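Flavin reductase domain protein (Arthrobacter sp., PDB 2QCK) probably binds FMN and reduces flavin with electrons from a nicotinamide cofactor. Local coordinates at residues T54-R59 / N131-V136; A25-N30 / P65-T70; L80-L85 / K112-W117. All coordinates share one frame; numbering follows the deposited sequence. Where two conformers were deposited one is given.

Contact 1 (T54-R59 / N131-V136)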
ATOM      1  N   THR A  54       6.257  -4.228  -3.773  1.00 34.81           N
ATOM      2  CA  THR A  54       5.820  -3.425  -4.908  1.00 34.23           C
ATOM      3  C   THR A  54       5.595  -1.990  -4.469  1.00 35.81           C
ATOM      4  O   THR A  54       5.313  -1.748  -3.306  1.00 33.39           O
ATOM      5  CB  THR A  54       4.491  -3.974  -5.435  1.00 38.05           C
ATOM      6  OG1 THR A  54       3.573  -4.079  -4.350  1.00 34.27           O
ATOM      7  CG2 THR A  54       4.673  -5.335  -6.034  1.00 30.80           C
ATOM      8  N   PHE A  55       5.735  -1.043  -5.399  1.00 34.03           N
ATOM      9  CA  PHE A  55       5.201   0.296  -5.226  1.00 33.83           C
ATOM     10  C   PHE A  55       4.791   0.859  -6.590  1.00 33.96           C
ATOM     11  O   PHE A  55       5.141   0.301  -7.651  1.00 35.12           O
ATOM     12  CB  PHE A  55       6.236   1.203  -4.522  1.00 35.96           C
ATOM     13  CG  PHE A  55       7.496   1.412  -5.300  1.00 28.75           C
ATOM     14  CD1 PHE A  55       8.509   0.468  -5.271  1.00 34.98           C
ATOM     15  CD2 PHE A  55       7.679   2.557  -6.109  1.00 32.50           C
ATOM     16  CE1 PHE A  55       9.685   0.680  -5.979  1.00 39.10           C
ATOM     17  CE2 PHE A  55       8.833   2.721  -6.834  1.00 29.14           C
ATOM     18  CZ  PHE A  55       9.827   1.785  -6.779  1.00 32.10           C
ATOM     19  N   ASN A  56       4.048   1.953  -6.554  1.00 34.33           N
ATOM     20  CA  ASN A  56       3.632   2.655  -7.741  1.00 34.02           C
ATOM     21  C   ASN A  56       4.285   4.036  -7.792  1.00 34.42           C
ATOM     22  O   ASN A  56       4.558   4.659  -6.744  1.00 31.68           O
ATOM     23  CB  ASN A  56       2.109   2.789  -7.788  1.00 35.28           C
ATOM     24  CG  ASN A  56       1.382   1.442  -7.731  1.00 36.97           C
ATOM     25  OD1 ASN A  56       1.918   0.418  -8.152  1.00 43.70           O
ATOM     26  ND2 ASN A  56       0.159   1.432  -7.176  1.00 35.55           N
HETATM   27  N   MSE A  57       4.548   4.517  -9.006  1.00 33.37           N
HETATM   28  CA  MSE A  57       5.019   5.881  -9.157  1.00 33.08           C
HETATM   29  C   MSE A  57       4.643   6.446 -10.487  1.00 34.52           C
HETATM   30  O   MSE A  57       4.283   5.712 -11.398  1.00 32.25           O
HETATM   31  CB  MSE A  57       6.532   5.901  -9.017  1.00 35.78           C
HETATM   32  CG  MSE A  57       7.266   5.247 -10.145  1.00 39.22           C
HETATM   33 SE   MSE A  57       9.186   5.296  -9.828  0.75 35.23          SE
HETATM   34  CE  MSE A  57       9.608   7.191  -9.812  1.00 32.92           C
ATOM     35  N   ALA A  58       4.800   7.771 -10.583  1.00 34.69           N
ATOM     36  CA  ALA A  58       4.428   8.543 -11.731  1.00 35.45           C
ATOM     37  C   ALA A  58       5.651   8.556 -12.651  1.00 36.11           C
ATOM     38  O   ALA A  58       6.788   8.782 -12.195  1.00 33.43           O
ATOM     39  CB  ALA A  58       4.102   9.982 -11.306  1.00 32.03           C
ATOM     40  N   ARG A  59       5.409   8.407 -13.950  1.00 35.38           N
ATOM     41  CA  ARG A  59       6.505   8.480 -14.934  1.00 36.81           C
ATOM     42  C   ARG A  59       7.001   9.885 -15.093  1.00 36.75           C
ATOM     43  O   ARG A  59       8.076  10.106 -15.664  1.00 36.48           O
ATOM     44  CB  ARG A  59       6.095   7.892 -16.285  1.00 36.94           C
ATOM     45  CG  ARG A  59       5.871   6.392 -16.229  1.00 30.84           C
ATOM     46  CD  ARG A  59       5.546   5.790 -17.618  1.00 36.89           C
ATOM     47  NE  ARG A  59       6.579   6.146 -18.596  1.00 37.26           N
ATOM     48  CZ  ARG A  59       6.412   6.974 -19.617  1.00 41.66           C
ATOM     49  NH1 ARG A  59       5.224   7.528 -19.862  1.00 42.14           N
ATOM     50  NH2 ARG A  59       7.449   7.244 -20.419  1.00 39.02           N
ATOM     51  N   ASN A 131       1.965   6.245 -15.216  1.00 32.38           N
ATOM     52  CA  ASN A 131       2.409   5.651 -13.977  1.00 29.35           C
ATOM     53  C   ASN A 131       2.868   4.242 -14.211  1.00 30.85           C
ATOM     54  O   ASN A 131       2.550   3.651 -15.238  1.00 32.71           O
ATOM     55  CB  ASN A 131       1.262   5.628 -12.961  1.00 31.26           C
ATOM     56  CG  ASN A 131       0.657   7.024 -12.734  1.00 32.71           C
ATOM     57  OD1 ASN A 131       1.013   7.725 -11.795  1.00 34.35           O
ATOM     58  ND2 ASN A 131      -0.184   7.444 -13.636  1.00 31.04           N
ATOM     59  N   ALA A 132       3.630   3.719 -13.262  1.00 29.29           N
ATOM     60  CA  ALA A 132       4.131   2.344 -13.334  1.00 31.06           C
ATOM     61  C   ALA A 132       4.004   1.616 -12.007  1.00 31.91           C
ATOM     62  O   ALA A 132       4.103   2.219 -10.927  1.00 32.67           O
ATOM     63  CB  ALA A 132       5.670   2.376 -13.768  1.00 29.09           C
ATOM     64  N   VAL A 133       3.793   0.302 -12.082  1.00 31.91           N
ATOM     65  CA  VAL A 133       4.000  -0.590 -10.950  1.00 31.03           C
ATOM     66  C   VAL A 133       5.452  -1.092 -10.996  1.00 34.99           C
ATOM     67  O   VAL A 133       5.929  -1.564 -12.038  1.00 33.98           O
ATOM     68  CB  VAL A 133       3.038  -1.799 -11.017  1.00 31.45           C
ATOM     69  CG1 VAL A 133       3.284  -2.801  -9.877  1.00 34.46           C
ATOM     70  CG2 VAL A 133       1.521  -1.280 -11.118  1.00 26.89           C
ATOM     71  N   VAL A 134       6.166  -0.978  -9.878  1.00 35.65           N
ATOM     72  CA  VAL A 134       7.537  -1.446  -9.809  1.00 32.82           C
ATOM     73  C   VAL A 134       7.550  -2.641  -8.853  1.00 34.85           C
ATOM     74  O   VAL A 134       7.084  -2.491  -7.709  1.00 33.66           O
ATOM     75  CB  VAL A 134       8.493  -0.379  -9.319  1.00 31.75           C
ATOM     76  CG1 VAL A 134       9.892  -0.862  -9.504  1.00 30.95           C
ATOM     77  CG2 VAL A 134       8.259   0.993 -10.046  1.00 29.14           C
ATOM     78  N   VAL A 135       8.114  -3.772  -9.314  1.00 33.90           N
ATOM     79  CA  VAL A 135       8.279  -5.019  -8.553  1.00 33.83           C
ATOM     80  C   VAL A 135       9.748  -5.227  -8.214  1.00 33.83           C
ATOM     81  O   VAL A 135      10.589  -5.184  -9.094  1.00 30.36           O
ATOM     82  CB  VAL A 135       7.817  -6.260  -9.369  1.00 35.50           C
ATOM     83  CG1 VAL A 135       8.007  -7.593  -8.527  1.00 37.58           C
ATOM     84  CG2 VAL A 135       6.404  -6.079  -9.850  1.00 32.96           C
ATOM     85  N   VAL A 136      10.054  -5.456  -6.937  1.00 34.04           N
ATOM     86  CA  VAL A 136      11.446  -5.460  -6.456  1.00 32.31           C
ATOM     87  C   VAL A 136      11.657  -6.746  -5.680  1.00 31.28           C
ATOM     88  O   VAL A 136      10.815  -7.088  -4.863  1.00 34.51           O
ATOM     89  CB  VAL A 136      11.627  -4.310  -5.529  1.00 31.73           C
ATOM     90  CG1 VAL A 136      13.045  -4.181  -5.117  1.00 30.10           C
ATOM     91  CG2 VAL A 136      11.111  -3.006  -6.223  1.00 23.49           C
TER

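Contact 2 (A25-N30 / P65-T70)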
ATOM      1  N   ALA A  25       7.182   5.289   3.458  1.00 32.29           N
ATOM      2  CA  ALA A  25       8.536   4.797   3.218  1.00 33.69           C
ATOM      3  C   ALA A  25       9.265   5.788   2.295  1.00 32.03           C
ATOM      4  O   ALA A  25       8.636   6.666   1.754  1.00 33.26           O
ATOM      5  CB  ALA A  25       8.485   3.374   2.574  1.00 34.02           C
ATOM      6  N   ILE A  26      10.588   5.658   2.148  1.00 35.42           N
ATOM      7  CA  ILE A  26      11.350   6.391   1.139  1.00 32.21           C
ATOM      8  C   ILE A  26      12.174   5.433   0.279  1.00 34.20           C
ATOM      9  O   ILE A  26      12.836   4.489   0.801  1.00 33.43           O
ATOM     10  CB  ILE A  26      12.304   7.487   1.713  1.00 29.87           C
ATOM     11  CG1 ILE A  26      11.498   8.556   2.468  1.00 33.83           C
ATOM     12  CG2 ILE A  26      13.069   8.070   0.545  1.00 28.70           C
ATOM     13  CD1 ILE A  26      12.283   9.397   3.483  1.00 28.35           C
ATOM     14  N   ILE A  27      12.099   5.649  -1.037  1.00 34.29           N
ATOM     15  CA  ILE A  27      12.822   4.827  -2.031  1.00 30.75           C
ATOM     16  C   ILE A  27      14.014   5.631  -2.461  1.00 30.74           C
ATOM     17  O   ILE A  27      13.873   6.813  -2.688  1.00 29.83           O
ATOM     18  CB  ILE A  27      11.949   4.528  -3.266  1.00 34.11           C
ATOM     19  CG1 ILE A  27      10.761   3.679  -2.856  1.00 25.16           C
ATOM     20  CG2 ILE A  27      12.770   3.816  -4.412  1.00 35.35           C
ATOM     21  CD1 ILE A  27      11.090   2.216  -2.672  1.00 31.10           C
ATOM     22  N   THR A  28      15.165   4.978  -2.576  1.00 29.71           N
ATOM     23  CA  THR A  28      16.416   5.663  -3.007  1.00 29.48           C
ATOM     24  C   THR A  28      16.997   4.890  -4.188  1.00 30.34           C
ATOM     25  O   THR A  28      16.795   3.691  -4.299  1.00 32.80           O
ATOM     26  CB  THR A  28      17.411   5.723  -1.895  1.00 27.58           C
ATOM     27  OG1 THR A  28      17.666   4.361  -1.412  1.00 27.71           O
ATOM     28  CG2 THR A  28      16.877   6.679  -0.804  1.00 30.40           C
ATOM     29  N   VAL A  29      17.627   5.592  -5.133  1.00 31.23           N
ATOM     30  CA  VAL A  29      18.280   4.939  -6.238  1.00 25.58           C
ATOM     31  C   VAL A  29      19.464   5.791  -6.612  1.00 30.15           C
ATOM     32  O   VAL A  29      19.429   7.013  -6.460  1.00 31.56           O
ATOM     33  CB  VAL A  29      17.346   4.739  -7.415  1.00 29.63           C
ATOM     34  CG1 VAL A  29      16.721   6.045  -7.862  1.00 31.52           C
ATOM     35  CG2 VAL A  29      18.064   4.016  -8.564  1.00 29.77           C
ATOM     36  N   ASN A  30      20.521   5.128  -7.028  1.00 29.02           N
ATOM     37  CA  ASN A  30      21.752   5.786  -7.519  1.00 30.86           C
ATOM     38  C   ASN A  30      21.838   5.632  -9.038  1.00 32.20           C
ATOM     39  O   ASN A  30      22.205   4.559  -9.578  1.00 31.55           O
ATOM     40  CB  ASN A  30      22.940   5.125  -6.818  1.00 30.15           C
ATOM     41  CG  ASN A  30      24.254   5.830  -7.087  1.00 37.84           C
ATOM     42  OD1 ASN A  30      24.378   6.658  -7.996  1.00 43.12           O
ATOM     43  ND2 ASN A  30      25.248   5.498  -6.286  1.00 32.38           N
ATOM     44  N   PRO A  65      13.379   8.357 -14.465  1.00 34.91           N
ATOM     45  CA  PRO A  65      14.467   7.892 -15.261  1.00 32.33           C
ATOM     46  C   PRO A  65      15.462   7.074 -14.464  1.00 32.92           C
ATOM     47  O   PRO A  65      15.998   6.126 -15.007  1.00 34.08           O
ATOM     48  CB  PRO A  65      15.091   9.185 -15.796  1.00 33.30           C
ATOM     49  CG  PRO A  65      13.950  10.120 -15.844  1.00 39.07           C
ATOM     50  CD  PRO A  65      13.259   9.821 -14.550  1.00 34.21           C
ATOM     51  N   ALA A  66      15.703   7.426 -13.199  1.00 30.66           N
ATOM     52  CA  ALA A  66      16.624   6.651 -12.333  1.00 30.39           C
ATOM     53  C   ALA A  66      16.073   5.247 -12.159  1.00 31.34           C
ATOM     54  O   ALA A  66      16.788   4.248 -12.336  1.00 34.19           O
ATOM     55  CB  ALA A  66      16.804   7.308 -10.961  1.00 30.78           C
ATOM     56  N   ILE A  67      14.775   5.175 -11.897  1.00 31.47           N
ATOM     57  CA  ILE A  67      14.096   3.886 -11.703  1.00 28.52           C
ATOM     58  C   ILE A  67      13.993   3.035 -12.985  1.00 31.78           C
ATOM     59  O   ILE A  67      14.149   1.793 -12.953  1.00 33.45           O
ATOM     60  CB  ILE A  67      12.691   4.129 -11.058  1.00 32.44           C
ATOM     61  CG1 ILE A  67      12.840   4.736  -9.647  1.00 35.71           C
ATOM     62  CG2 ILE A  67      11.905   2.833 -10.927  1.00 26.14           C
ATOM     63  CD1 ILE A  67      13.310   3.773  -8.558  1.00 30.85           C
ATOM     64  N   ALA A  68      13.645   3.671 -14.095  1.00 27.92           N
ATOM     65  CA  ALA A  68      13.621   3.057 -15.404  1.00 32.34           C
ATOM     66  C   ALA A  68      14.962   2.433 -15.839  1.00 35.10           C
ATOM     67  O   ALA A  68      14.984   1.400 -16.511  1.00 36.26           O
ATOM     68  CB  ALA A  68      13.176   4.087 -16.450  1.00 32.49           C
ATOM     69  N   ASN A  69      16.065   3.070 -15.459  1.00 33.40           N
ATOM     70  CA  ASN A  69      17.377   2.715 -15.932  1.00 33.99           C
ATOM     71  C   ASN A  69      18.337   2.188 -14.889  1.00 33.32           C
ATOM     72  O   ASN A  69      19.487   1.968 -15.195  1.00 33.77           O
ATOM     73  CB  ASN A  69      17.981   3.919 -16.614  1.00 33.79           C
ATOM     74  CG  ASN A  69      17.170   4.350 -17.797  1.00 35.87           C
ATOM     75  OD1 ASN A  69      16.681   5.483 -17.873  1.00 43.62           O
ATOM     76  ND2 ASN A  69      16.965   3.430 -18.699  1.00 30.52           N
ATOM     77  N   THR A  70      17.847   1.868 -13.699  1.00 35.39           N
ATOM     78  CA  THR A  70      18.687   1.305 -12.661  1.00 33.78           C
ATOM     79  C   THR A  70      18.091   0.053 -12.107  1.00 34.67           C
ATOM     80  O   THR A  70      16.864  -0.126 -12.138  1.00 35.56           O
ATOM     81  CB  THR A  70      18.925   2.351 -11.559  1.00 36.41           C
ATOM     82  OG1 THR A  70      19.412   3.547 -12.187  1.00 33.79           O
ATOM     83  CG2 THR A  70      20.002   1.880 -10.558  1.00 34.48           C
TER

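Contact 3 (L80-L85 / K112-W117)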
ATOM      1  N   LEU A  80       8.022   8.066  13.559  1.00 39.17           N
ATOM      2  CA  LEU A  80       7.620   9.432  13.847  1.00 38.01           C
ATOM      3  C   LEU A  80       8.777  10.401  13.896  1.00 38.54           C
ATOM      4  O   LEU A  80       8.621  11.548  13.513  1.00 38.68           O
ATOM      5  CB  LEU A  80       6.887   9.493  15.175  1.00 39.15           C
ATOM      6  CG  LEU A  80       5.655   8.636  15.303  1.00 38.93           C
ATOM      7  CD1 LEU A  80       4.832   9.141  16.477  1.00 42.08           C
ATOM      8  CD2 LEU A  80       4.827   8.650  14.042  1.00 40.57           C
ATOM      9  N   ASP A  81       9.947   9.949  14.340  1.00 38.16           N
ATOM     10  CA  ASP A  81      11.113  10.824  14.363  1.00 36.43           C
ATOM     11  C   ASP A  81      11.642  11.089  12.957  1.00 38.10           C
ATOM     12  O   ASP A  81      12.543  11.891  12.778  1.00 35.93           O
ATOM     13  CB  ASP A  81      12.224  10.228  15.227  1.00 39.26           C
ATOM     14  CG  ASP A  81      11.909  10.303  16.714  1.00 43.05           C
ATOM     15  N   ASN A  82      11.094  10.426  11.947  1.00 36.99           N
ATOM     16  CA  ASN A  82      11.545  10.634  10.575  1.00 35.30           C
ATOM     17  C   ASN A  82      10.574  11.536   9.770  1.00 34.05           C
ATOM     18  O   ASN A  82      10.657  11.549   8.550  1.00 36.47           O
ATOM     19  CB  ASN A  82      11.688   9.306   9.839  1.00 32.49           C
ATOM     20  CG  ASN A  82      12.639   8.335  10.492  1.00 36.99           C
ATOM     21  OD1 ASN A  82      12.312   7.171  10.659  1.00 31.47           O
ATOM     22  ND2 ASN A  82      13.829   8.787  10.815  1.00 31.84           N
ATOM     23  N   GLN A  83       9.702  12.309  10.430  1.00 35.45           N
ATOM     24  CA  GLN A  83       8.737  13.080   9.667  0.50 35.39           C
ATOM     25  C   GLN A  83       9.431  14.132   8.811  1.00 37.86           C
ATOM     26  O   GLN A  83       9.012  14.360   7.692  1.00 39.77           O
ATOM     27  CB  GLN A  83       7.678  13.707  10.553  0.50 35.35           C
ATOM     28  CG  GLN A  83       6.619  14.414   9.754  0.50 28.75           C
ATOM     29  CD  GLN A  83       7.096  15.756   9.224  0.50 34.42           C
ATOM     30  OE1 GLN A  83       7.967  16.394   9.809  0.50 28.77           O
ATOM     31  NE2 GLN A  83       6.522  16.187   8.115  0.50 29.71           N
ATOM     32  N   GLU A  84      10.512  14.711   9.301  1.00 39.29           N
ATOM     33  CA  GLU A  84      11.203  15.761   8.574  1.00 40.75           C
ATOM     34  C   GLU A  84      11.829  15.204   7.292  1.00 38.60           C
ATOM     35  O   GLU A  84      11.879  15.876   6.265  1.00 35.40           O
ATOM     36  CB  GLU A  84      12.246  16.431   9.488  1.00 40.58           C
ATOM     37  CG  GLU A  84      13.134  17.410   8.775  1.00 45.52           C
ATOM     38  CD  GLU A  84      13.950  18.315   9.698  1.00 49.52           C
ATOM     39  OE1 GLU A  84      13.484  18.639  10.821  1.00 66.96           O
ATOM     40  OE2 GLU A  84      15.050  18.744   9.251  1.00 61.31           O
ATOM     41  N   LEU A  85      12.280  13.964   7.360  1.00 36.73           N
ATOM     42  CA  LEU A  85      12.907  13.297   6.250  1.00 37.28           C
ATOM     43  C   LEU A  85      11.859  12.940   5.208  1.00 36.68           C
ATOM     44  O   LEU A  85      12.080  13.185   4.000  1.00 37.27           O
ATOM     45  CB  LEU A  85      13.616  12.051   6.766  1.00 40.00           C
ATOM     46  CG  LEU A  85      14.577  11.283   5.887  1.00 34.25           C
ATOM     47  CD1 LEU A  85      15.913  12.028   5.672  1.00 37.70           C
ATOM     48  CD2 LEU A  85      14.725   9.905   6.577  1.00 38.70           C
ATOM     49  N   LYS A 112      20.103   7.486   7.002  1.00 35.70           N
ATOM     50  CA  LYS A 112      20.385   7.261   8.421  1.00 35.56           C
ATOM     51  C   LYS A 112      19.152   7.356   9.289  1.00 35.16           C
ATOM     52  O   LYS A 112      18.184   8.053   8.950  1.00 30.87           O
ATOM     53  CB  LYS A 112      21.357   8.327   8.900  1.00 37.57           C
ATOM     54  CG  LYS A 112      22.664   8.383   8.124  1.00 36.37           C
ATOM     55  CD  LYS A 112      23.533   9.545   8.607  1.00 39.54           C
ATOM     56  CE  LYS A 112      24.940   9.439   8.029  1.00 40.50           C
ATOM     57  NZ  LYS A 112      25.759  10.693   8.162  1.00 42.04           N
ATOM     58  N   ASP A 113      19.186   6.659  10.415  1.00 36.16           N
ATOM     59  CA  ASP A 113      18.241   6.893  11.518  1.00 35.76           C
ATOM     60  C   ASP A 113      16.811   6.555  11.188  1.00 33.28           C
ATOM     61  O   ASP A 113      15.911   7.183  11.715  1.00 35.47           O
ATOM     62  CB  ASP A 113      18.285   8.359  11.984  1.00 37.04           C
ATOM     63  CG  ASP A 113      19.616   8.763  12.589  1.00 39.48           C
ATOM     64  OD1 ASP A 113      20.188   7.965  13.362  1.00 50.63           O
ATOM     65  OD2 ASP A 113      20.068   9.887  12.290  1.00 48.95           O
ATOM     66  N   VAL A 114      16.582   5.574  10.329  1.00 35.92           N
ATOM     67  CA  VAL A 114      15.207   5.178   9.935  1.00 31.19           C
ATOM     68  C   VAL A 114      14.837   3.921  10.726  1.00 32.55           C
ATOM     69  O   VAL A 114      15.690   3.364  11.442  1.00 30.66           O
ATOM     70  CB  VAL A 114      15.040   4.954   8.392  1.00 31.23           C
ATOM     71  CG1 VAL A 114      15.284   6.244   7.615  1.00 34.60           C
ATOM     72  CG2 VAL A 114      15.926   3.865   7.879  1.00 33.38           C
ATOM     73  N   ALA A 115      13.600   3.468  10.586  1.00 31.49           N
ATOM     74  CA  ALA A 115      13.124   2.256  11.280  1.00 35.65           C
ATOM     75  C   ALA A 115      13.822   0.978  10.782  1.00 38.72           C
ATOM     76  O   ALA A 115      13.939  -0.026  11.503  1.00 40.00           O
ATOM     77  CB  ALA A 115      11.619   2.110  11.144  1.00 33.95           C
ATOM     78  N   GLY A 116      14.269   1.040   9.532  1.00 39.46           N
ATOM     79  CA  GLY A 116      15.081   0.024   8.917  1.00 38.01           C
ATOM     80  C   GLY A 116      14.973   0.195   7.431  1.00 37.68           C
ATOM     81  O   GLY A 116      14.168   0.998   6.946  1.00 34.01           O
ATOM     82  N   TRP A 117      15.812  -0.522   6.712  1.00 39.85           N
ATOM     83  CA  TRP A 117      15.786  -0.518   5.249  1.00 39.67           C
ATOM     84  C   TRP A 117      15.980  -1.901   4.631  1.00 38.55           C
ATOM     85  O   TRP A 117      16.498  -2.837   5.270  1.00 36.18           O
ATOM     86  CB  TRP A 117      16.850   0.441   4.702  1.00 38.09           C
ATOM     87  CG  TRP A 117      18.224   0.193   5.244  1.00 34.39           C
ATOM     88  CD1 TRP A 117      18.805   0.822   6.292  1.00 41.92           C
ATOM     89  CD2 TRP A 117      19.185  -0.745   4.756  1.00 36.86           C
ATOM     90  NE1 TRP A 117      20.078   0.333   6.501  1.00 41.71           N
ATOM     91  CE2 TRP A 117      20.331  -0.634   5.566  1.00 41.14           C
ATOM     92  CE3 TRP A 117      19.190  -1.663   3.711  1.00 37.25           C
ATOM     93  CZ2 TRP A 117      21.455  -1.403   5.369  1.00 40.31           C
ATOM     94  CZ3 TRP A 117      20.294  -2.441   3.529  1.00 35.38           C
ATOM     95  CH2 TRP A 117      21.427  -2.296   4.343  1.00 41.83           C
TER

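Contact 1 (T54-R59 / N131-V136)
Phe55 and Val134 exchange two backbone hydrogen bonds, with Val134 N 2.8 Å from Phe55 O and Phe55 N 3.0 Å from Val134 O. Two residues along, Met57 (a selenomethionine) and Ala132 repeat the pattern, so these four bonds mark two hydrogen-bonded residue pairs between the antiparallel strands. The non-hydrogen-bonded pairs between and beside them are Thr54 with Val135, Asn56 with Val133 and Ala58 with Asn131. Asn56 sets its carboxamide alongside Val133, Asn56 OD1 lying 3.4 Å from Val133 CG2, while Asn56 ND2 hydrogen-bonds to Thr54 OG1 and Ser45 O, both of the second subunit. On the Phe55 face of the sheet the packing is apolar. CG of Phe55 stands between its own backbone N and carbonyl carbon (chi1 63°), a rotation that lays the ring next to Val134 rather than away from it. The CB of Val134 then sits over one ring face, off toward the rim, in a CH-pi contact 3.8 Å from the ring centroid and 21° off the normal, while Val136 CG2 meets the ring edge at CE1. Trp64 and Ile67 of helix 64-69 cover Met57 on this same face. Residues 54-58 and 131-136 thus form neighbouring antiparallel strands, consistent with the split beta-barrel of the FMN-binding clan, with one face turned to the interior and the Asn56 face to the dimer interface.

Contact 2 (A25-N30 / P65-T70)
Val29 presses its CG1 methyl against the CB of Ala66, 3.3 Å away, closer than carbons usually come. The contact seats helix 64-69 on strand 22-31 of the antiparallel sheet, a helix-on-sheet packing within the flavin reductase-like domain; the axes of residues 25-30 and 65-69 approach to 8.4 Å, inclined at 69°. Both branches of Val29 take part, CG1 meeting the helix and CG2 the residue that follows it. Its CG1, lodged between the backbone N and the carbonyl carbon (chi1 55°), faces Ala66 and also the CD1 of Ile67, whereas CG2 goes to the methyl of Thr70, 3.5 Å from Thr70 CG2. Ile27, two residues earlier on the same side of the strand, adds a looser contact: its CG2 meets Ile67 CD1 at 4.2 Å, the two side chains crossing at about a right angle. Tyr36 of strand 34-40 packs beside both Val29 and Ala66. A glycine in place of Thr70 would probably open a gap beside Val29 CG2 and deprive the Ala66 carbonyl of its hydroxyl partner. That hydroxyl turns back onto the helix, Thr70 OG1 donating to Ala66 O at 2.7 Å from 18° outside the carbonyl plane.

Contact 3 (L80-L85 / K112-W117)
The backbones of 80-85 and 112-117 come nearest at Asn82 and Val114, whose CA atoms are 6.6 Å apart, and the link is made by side chains reaching across, one of them to a backbone carbonyl. Asn82 occupies the N-cap position of helix 83-88, yet its side chain makes no capping bond; it reaches instead across to the turn that leads into strand 116-127, tying a helix start to a strand entrance in the flavin reductase-like domain. Its CG lies opposite the carbonyl carbon, beside the backbone N (chi1 -58°), which carries the carboxamide to the other segment. Asn82 ND2 donates to Asp113 O at 2.8 Å, and the bond is nearly straight, 170° at the hydrogen. The acceptor lies almost in the plane of the amide, but the donor approaches from above the plane of the Asp113 carbonyl, 38° out of it. The other end of the amide, Asn82 OD1, accepts from the backbone N of Gly79 and lies 3.6 Å from Val114 CA. With both ends engaged, the carboxamide of this buried residue is probably held against rotation about CB-CG. Asp113, exposed to solvent, turns its carboxylate away from Asn82 and takes part through its backbone. In the first helical turn Leu85 adds an apolar contact, backed by Leu111 and His100. It crosses Val114 at about a right angle, Leu85 CD2 meeting Val114 CG1 at 3.8 Å.

In the fold
All three contacts are largely buried, and all reach the same antiparallel sheet. Contact 1 belongs to the sheet itself, with repeated backbone bonding; contact 2 lays a helix on it through methyl packing, and contact 3 joins the beginning of helix 83-88 to the loop before strand 116-127 through a single hydrogen bond from a side-chain amide, with a small apolar contact beside it. Contacts 1 and 2 share an apolar core, where the selenium of Met57 touches Ile67 CG1 and Phe55 CE1 meets Ile27 CD1. Contact 2 also meets contact 3, through Ile26 and Leu85. Contacts 1 and 3 do not touch: their centres are about 22 Å apart, on opposite sides of the chain's centre, yet both border the second subunit.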